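PDB 5FS4: AP205 bacteriophage COAT protein from Acinetobacter phage ap205, which probably assembles as dimers into the icosahedral capsid that encloses the single-stranded RNA genome of this small phage. Local coordinates for residues Ile11-Ala15 against Asn16-Trp20. The protein carries 2 engineered substitutions. Sequence-based numbering, arbitrary orientation.
Sequences ITSTA and NKIVW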
loop_
_atom_site.group_PDB
_atom_site.type_symbol
_atom_site.label_atom_id
_atom_site.label_comp_id
_atom_site.label_asym_id
_atom_site.label_seq_id
_atom_site.Cartn_x
_atom_site.Cartn_y
_atom_site.Cartn_z
ATOM N N ILE B 11 12.423 -15.983 -5.511
ATOM C CA ILE B 11 12.683 -16.685 -6.816
ATOM C C ILE B 11 13.776 -15.984 -7.615
ATOM O O ILE B 11 14.546 -16.626 -8.332
ATOM C CB ILE B 11 11.431 -16.927 -7.756
ATOM C CG1 ILE B 11 10.466 -15.723 -7.850
ATOM C CG2 ILE B 11 10.678 -18.197 -7.379
ATOM C CD1 ILE B 11 10.707 -14.915 -9.117
ATOM N N THR B 12 13.818 -14.666 -7.528
ATOM C CA THR B 12 14.941 -13.885 -8.067
ATOM C C THR B 12 15.452 -13.001 -6.905
ATOM O O THR B 12 14.688 -12.632 -6.004
ATOM C CB THR B 12 14.595 -13.063 -9.364
ATOM O OG1 THR B 12 13.462 -12.193 -9.167
ATOM C CG2 THR B 12 14.350 -14.007 -10.587
ATOM N N SER B 13 16.745 -12.704 -6.946
ATOM C CA SER B 13 17.428 -12.057 -5.875
ATOM C C SER B 13 18.472 -11.155 -6.531
ATOM O O SER B 13 18.931 -11.443 -7.638
ATOM C CB SER B 13 18.073 -13.140 -5.018
ATOM O OG SER B 13 18.576 -12.619 -3.828
ATOM N N THR B 14 18.780 -10.034 -5.884
ATOM C CA THR B 14 19.925 -9.144 -6.228
ATOM C C THR B 14 20.163 -8.481 -4.866
ATOM O O THR B 14 19.213 -8.485 -4.048
ATOM C CB THR B 14 19.543 -8.085 -7.323
ATOM O OG1 THR B 14 19.151 -8.758 -8.527
ATOM C CG2 THR B 14 20.709 -7.128 -7.690
ATOM N N ALA B 15 21.349 -7.935 -4.571
ATOM C CA ALA B 15 21.501 -7.036 -3.356
ATOM C C ALA B 15 20.381 -5.973 -3.117
ATOM O O ALA B 15 20.163 -5.504 -1.977
ATOM C CB ALA B 15 22.784 -6.284 -3.409
ATOM N N ASN B 16 19.744 -5.511 -4.190
ATOM C CA ASN B 16 18.809 -4.431 -4.043
ATOM C C ASN B 16 17.402 -4.804 -4.299
ATOM O O ASN B 16 16.551 -4.018 -4.007
ATOM C CB ASN B 16 19.252 -3.233 -4.862
ATOM C CG ASN B 16 20.521 -2.619 -4.308
ATOM O OD1 ASN B 16 21.596 -2.725 -4.906
ATOM N ND2 ASN B 16 20.410 -2.003 -3.131
ATOM N N LYS B 17 17.156 -6.023 -4.762
ATOM C CA LYS B 17 15.802 -6.454 -5.145
ATOM C C LYS B 17 15.603 -7.952 -4.967
ATOM O O LYS B 17 16.357 -8.768 -5.550
ATOM C CB LYS B 17 15.497 -6.110 -6.588
ATOM C CG LYS B 17 14.055 -6.373 -6.884
ATOM C CD LYS B 17 13.627 -5.969 -8.284
ATOM C CE LYS B 17 12.129 -6.123 -8.366
ATOM N NZ LYS B 17 11.643 -5.933 -9.733
ATOM N N ILE B 18 14.610 -8.299 -4.145
ATOM C CA ILE B 18 14.127 -9.677 -4.064
ATOM C C ILE B 18 12.684 -9.777 -4.558
ATOM O O ILE B 18 11.832 -8.951 -4.225
ATOM C CB ILE B 18 14.243 -10.282 -2.625
ATOM C CG1 ILE B 18 15.718 -10.283 -2.199
ATOM C CG2 ILE B 18 13.676 -11.683 -2.609
ATOM C CD1 ILE B 18 15.980 -10.532 -0.712
ATOM N N VAL B 19 12.427 -10.823 -5.340
ATOM C CA VAL B 19 11.013 -11.209 -5.683
ATOM C C VAL B 19 10.647 -12.540 -5.015
ATOM O O VAL B 19 11.297 -13.582 -5.294
ATOM C CB VAL B 19 10.799 -11.371 -7.209
ATOM C CG1 VAL B 19 9.333 -11.644 -7.509
ATOM C CG2 VAL B 19 11.291 -10.138 -7.972
ATOM N N TRP B 20 9.567 -12.541 -4.246
ATOM C CA TRP B 20 9.070 -13.732 -3.561
ATOM C C TRP B 20 7.838 -14.181 -4.362
ATOM O O TRP B 20 7.100 -13.346 -4.922
ATOM C CB TRP B 20 8.651 -13.424 -2.105
ATOM C CG TRP B 20 9.686 -13.303 -1.103
ATOM C CD1 TRP B 20 10.121 -14.290 -0.273
ATOM C CD2 TRP B 20 10.372 -12.103 -0.704
ATOM N NE1 TRP B 20 11.056 -13.794 0.603
ATOM C CE2 TRP B 20 11.254 -12.466 0.345
ATOM C CE3 TRP B 20 10.351 -10.761 -1.153
ATOM C CZ2 TRP B 20 12.136 -11.564 0.922
ATOM C CZ3 TRP B 20 11.194 -9.849 -0.567
ATOM C CH2 TRP B 20 12.083 -10.242 0.475
HETATM O O HOH W 1 15.249 -9.889 -8.165
#
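Val19 receives two residues of the neighbouring strand at once, Ile11 and Thr12, which makes a classic beta bulge in the hairpin of strands 5-14 and 17-22. Two backbone bonds, both along the edge facing Ile11 and Thr12, hold it: Ile11 N gives a nearly straight bond to Val19 O (2.7 Å, 171° at the hydrogen), and Val19 N returns one to Thr12 O at 3.0 Å. From CB outward, Val19 forks between the two. CB already lies 3.4 Å from Thr12 OG1; CG1, anti to the backbone N (chi1 -175°), runs obliquely to Ile11 CD1 at 3.9 Å, while CG2 lies alongside Thr12 with OG1 3.2 Å away. That hydroxyl is hydrogen-bonded to a water, which donates to Lys17 O and so bridges the strands on the face of Thr12 and Val19. Nearer the turn the pairing slackens, Thr14 N reaching Lys17 O through a weak bond bent to 117°. The other face holds Ile18 and Trp20, whose ring carries Ile18 CG2 3.5 Å above its plane, offset toward the rim; Ile18 packs on Leu120 and Trp20 on Ile126 of the second subunit. The chemistry thus divides by face: a small apolar touch beside a water-bridged polar one, and hydrophobic side chains that pack on the second subunit on the other.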